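Local atomic coordinates of probable M18 family aminopeptidase 1 (Thermotoga maritima, PDB entry 2GLF), a protein that probably acts as a zinc-dependent aminopeptidase of the M18 family, removing residues from the N-terminal ends of peptides. Residues 15-18 and 19-23; 39-42 and 43-47. All coordinates share one frame; numbering follows the deposited sequence.

Contacts 1 and 2 are continuous stretches of successive helices, 13-29 and 33-45, the second running past the end of its helix; their centres are 19 Å apart, their nearest atoms about 7 Å, and they do not touch. Both are partly buried: aliphatic and aromatic side chains pack inward, while charged groups reach neighbouring parts of the fold as well as each other. Both lean on helix 248-263. Contact 1 also rests on helix 433-449, whereas contact 2 packs against helix 13-29 and strand 73-77. The ion pair within 15-23 is long and its glutamate has another lysine partner; the Lys41-Asp45 pair is close and lies beside the terminus of its helix.

Contact 1: residues 15-18 and 19-23; sequences EIEA and FSKEY
Glu17 and Lys21, one helical turn apart, cross at a slant on one flank of the helix, where Glu17 OE1 and Lys21 NZ form a long salt bridge of 3.5 Å. The glutamate chain bends at chi2 (-56°), turning its carboxylate along the helix, and the lysine chain bends only at its last torsion, which brings NZ back to meet it. The other carboxylate oxygen, OE2, is taken by Lys433. Beside this pair, Ser20 turns its hydroxyl back on the preceding turn: chi1 of 69° sets OG between its own backbone N and carbonyl carbon, and OG donates to Glu17 O at 2.7 Å. That carbonyl also receives Lys21 N at 2.9 Å, and thus serves two donors, a common way for a buried serine in a helix to satisfy its hydroxyl. Glu22 runs extended beyond CG, which passes 3.3 Å from Ala18 O, and its carboxylate pairs with Arg259. Phe19, with chi1 at -167°, carries its ring away from the preceding turn to stack with Tyr440. The stretch thus lies against helices 433-449 and 248-263, while Ser20 and Tyr23 reach Ile243 of strand 242-245.

Contact 2: residues 39-42 and 43-47; sequences EIKR and ILDES
Lys41 reaches along the helix to Asp45, and the two side chains form a salt bridge in which Lys41 NZ donates to Asp45 OD2 at 2.9 Å. The ammonium meets the syn lone pair of that oxygen, on the side of OD1. Three extended torsions carry the lysine outward before chi4 (-61°) folds NZ over to the carboxylate, and CG lies against the same oxygen. On another flank, Arg42 NH1 and Glu39 OE2 form a second salt bridge, within the same turn. The guanidinium has Ile43 CD1 at its edge, in plane, and Glu46 OE1 over one face, 4.2 Å from NH2; no N-H points at that oxygen, so only the charges attract. On the inner side, Ile40 and Leu44 lie side by side and point the same way, with Ile40 CG2 4.0 Å from Leu44 CD1.

Further out, Tyr65 OH is hydrogen-bonded to Asp45 OD1 and weakly to Lys41 NZ, and Lys29 pairs with Glu39 OE1. Ile40 and Ile43 rest on Phe26 of helix 13-29, and Leu44 touches Leu262 of helix 248-263 and strand 73-77. Where the helix gives out, Ser47 OG donates to Ile43 O at 3.1 Å. A methionine in place of Lys41 would probably leave Asp45 OD2 without its positive mate and its carboxylate held mainly by Tyr65. With two partners on each carboxylate, Arg42 and Lys29 for Glu39, Lys41 and Tyr65 for Asp45, the rotation of both is probably fixed, and the charge of the buried Glu39 is likely to be balanced.

Contact 1: residues 15-18 and 19-23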
# COMPACT_ATOMS: atom_id res chain seq x y z
N GLU A 15 -49.23 17.12 31.93
CA GLU A 15 -49.68 15.96 31.18
C GLU A 15 -48.52 15.13 30.63
O GLU A 15 -48.59 13.91 30.58
CB GLU A 15 -50.62 16.38 30.04
CG GLU A 15 -51.95 16.94 30.52
CD GLU A 15 -52.95 17.19 29.40
OE1 GLU A 15 -53.36 16.22 28.73
OE2 GLU A 15 -53.33 18.36 29.19
N ILE A 16 -47.44 15.80 30.24
CA ILE A 16 -46.25 15.13 29.71
C ILE A 16 -45.56 14.34 30.82
O ILE A 16 -45.28 13.16 30.67
CB ILE A 16 -45.26 16.16 29.10
CG1 ILE A 16 -45.85 16.73 27.80
CG2 ILE A 16 -43.91 15.51 28.86
CD1 ILE A 16 -45.15 17.96 27.30
N GLU A 17 -45.29 15.01 31.94
CA GLU A 17 -44.65 14.37 33.09
C GLU A 17 -45.42 13.13 33.52
O GLU A 17 -44.83 12.05 33.69
CB GLU A 17 -44.56 15.34 34.26
CG GLU A 17 -43.30 16.15 34.27
CD GLU A 17 -42.08 15.27 34.25
OE1 GLU A 17 -41.96 14.41 35.14
OE2 GLU A 17 -41.24 15.44 33.33
N ALA A 18 -46.72 13.28 33.71
CA ALA A 18 -47.57 12.18 34.13
C ALA A 18 -47.44 11.02 33.16
O ALA A 18 -47.18 9.89 33.56
CB ALA A 18 -49.02 12.63 34.21
N PHE A 19 -47.59 11.31 31.87
CA PHE A 19 -47.52 10.30 30.83
C PHE A 19 -46.16 9.64 30.71
O PHE A 19 -46.07 8.45 30.36
CB PHE A 19 -47.90 10.90 29.47
CG PHE A 19 -48.15 9.87 28.42
CD1 PHE A 19 -49.30 9.09 28.45
CD2 PHE A 19 -47.20 9.62 27.43
CE1 PHE A 19 -49.50 8.07 27.53
CE2 PHE A 19 -47.39 8.61 26.50
CZ PHE A 19 -48.55 7.83 26.55
N SER A 20 -45.09 10.39 30.99
CA SER A 20 -43.74 9.83 30.91
C SER A 20 -43.52 8.92 32.10
O SER A 20 -42.83 7.90 32.01
CB SER A 20 -42.69 10.95 30.89
OG SER A 20 -42.63 11.60 32.15
N LYS A 21 -44.11 9.29 33.24
CA LYS A 21 -43.97 8.47 34.43
C LYS A 21 -44.65 7.12 34.20
O LYS A 21 -44.16 6.09 34.65
CB LYS A 21 -44.56 9.18 35.64
CG LYS A 21 -43.60 10.15 36.31
CD LYS A 21 -44.06 10.51 37.71
CE LYS A 21 -42.93 11.13 38.54
NZ LYS A 21 -42.42 12.42 37.98
N GLU A 22 -45.77 7.15 33.49
CA GLU A 22 -46.52 5.93 33.19
C GLU A 22 -45.75 5.07 32.19
O GLU A 22 -45.74 3.83 32.30
CB GLU A 22 -47.89 6.31 32.64
CG GLU A 22 -48.78 6.99 33.68
CD GLU A 22 -49.89 7.82 33.06
OE1 GLU A 22 -50.73 8.33 33.83
OE2 GLU A 22 -49.92 7.98 31.82
N TYR A 23 -45.10 5.72 31.23
CA TYR A 23 -44.32 5.04 30.21
C TYR A 23 -43.13 4.33 30.84
O TYR A 23 -42.87 3.16 30.56
CB TYR A 23 -43.83 6.06 29.16
CG TYR A 23 -42.77 5.56 28.20
CD1 TYR A 23 -43.06 4.54 27.28
CD2 TYR A 23 -41.48 6.08 28.22
CE1 TYR A 23 -42.07 4.07 26.41
CE2 TYR A 23 -40.49 5.61 27.36
CZ TYR A 23 -40.79 4.60 26.45
OH TYR A 23 -39.81 4.14 25.61

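Contact 2: residues 39-42 and 43-47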
# COMPACT_ATOMS: atom_id res chain seq x y z
N GLU A 39 -46.94 -7.93 29.95
CA GLU A 39 -47.33 -6.64 30.49
C GLU A 39 -48.48 -6.02 29.68
O GLU A 39 -49.35 -5.36 30.24
CB GLU A 39 -46.11 -5.71 30.50
CG GLU A 39 -46.28 -4.45 31.32
CD GLU A 39 -46.98 -4.69 32.64
OE1 GLU A 39 -46.82 -5.79 33.21
OE2 GLU A 39 -47.68 -3.77 33.11
N ILE A 40 -48.48 -6.26 28.37
CA ILE A 40 -49.52 -5.73 27.50
C ILE A 40 -50.83 -6.49 27.71
O ILE A 40 -51.91 -5.91 27.71
CB ILE A 40 -49.10 -5.82 26.01
CG1 ILE A 40 -47.86 -4.96 25.78
CG2 ILE A 40 -50.23 -5.33 25.09
CD1 ILE A 40 -47.30 -5.06 24.38
N LYS A 41 -50.73 -7.80 27.91
CA LYS A 41 -51.91 -8.61 28.13
C LYS A 41 -52.57 -8.16 29.43
O LYS A 41 -53.77 -7.91 29.46
CB LYS A 41 -51.56 -10.10 28.22
CG LYS A 41 -52.78 -11.00 28.38
CD LYS A 41 -52.41 -12.47 28.43
CE LYS A 41 -53.64 -13.37 28.54
NZ LYS A 41 -54.43 -13.10 29.77
N ARG A 42 -51.78 -8.05 30.49
CA ARG A 42 -52.28 -7.61 31.79
C ARG A 42 -53.07 -6.32 31.64
O ARG A 42 -54.20 -6.21 32.09
CB ARG A 42 -51.12 -7.39 32.77
CG ARG A 42 -51.48 -6.52 33.96
CD ARG A 42 -50.26 -6.17 34.78
NE ARG A 42 -50.39 -4.84 35.38
CZ ARG A 42 -50.36 -3.71 34.69
NH1 ARG A 42 -50.19 -3.73 33.37
NH2 ARG A 42 -50.49 -2.54 35.31
N ILE A 43 -52.44 -5.33 31.01
CA ILE A 43 -53.08 -4.04 30.77
C ILE A 43 -54.39 -4.25 30.02
O ILE A 43 -55.40 -3.60 30.31
CB ILE A 43 -52.17 -3.12 29.93
CG1 ILE A 43 -50.99 -2.66 30.78
CG2 ILE A 43 -52.96 -1.95 29.36
CD1 ILE A 43 -49.97 -1.86 30.01
N LEU A 44 -54.36 -5.16 29.06
CA LEU A 44 -55.54 -5.47 28.26
C LEU A 44 -56.58 -6.26 29.06
O LEU A 44 -57.77 -6.17 28.79
CB LEU A 44 -55.15 -6.26 27.01
CG LEU A 44 -54.44 -5.49 25.90
CD1 LEU A 44 -54.09 -6.43 24.74
CD2 LEU A 44 -55.33 -4.34 25.42
N ASP A 45 -56.13 -7.05 30.04
CA ASP A 45 -57.08 -7.82 30.83
C ASP A 45 -57.91 -6.86 31.66
O ASP A 45 -59.09 -7.10 31.89
CB ASP A 45 -56.36 -8.86 31.67
CG ASP A 45 -55.88 -10.03 30.83
OD1 ASP A 45 -56.59 -10.39 29.87
OD2 ASP A 45 -54.80 -10.59 31.13
N GLU A 46 -57.29 -5.77 32.12
CA GLU A 46 -58.04 -4.74 32.82
C GLU A 46 -58.61 -4.08 31.56
O GLU A 46 -58.59 -4.69 30.50
CB GLU A 46 -57.11 -3.76 33.52
CG GLU A 46 -56.04 -4.39 34.37
CD GLU A 46 -55.12 -3.35 34.98
OE1 GLU A 46 -54.57 -2.52 34.23
OE2 GLU A 46 -54.95 -3.37 36.22
N SER A 47 -59.09 -2.84 31.63
CA SER A 47 -59.61 -2.23 30.40
C SER A 47 -60.79 -3.02 29.82
O SER A 47 -61.58 -2.48 29.04
CB SER A 47 -58.51 -2.14 29.34
OG SER A 47 -57.42 -1.36 29.80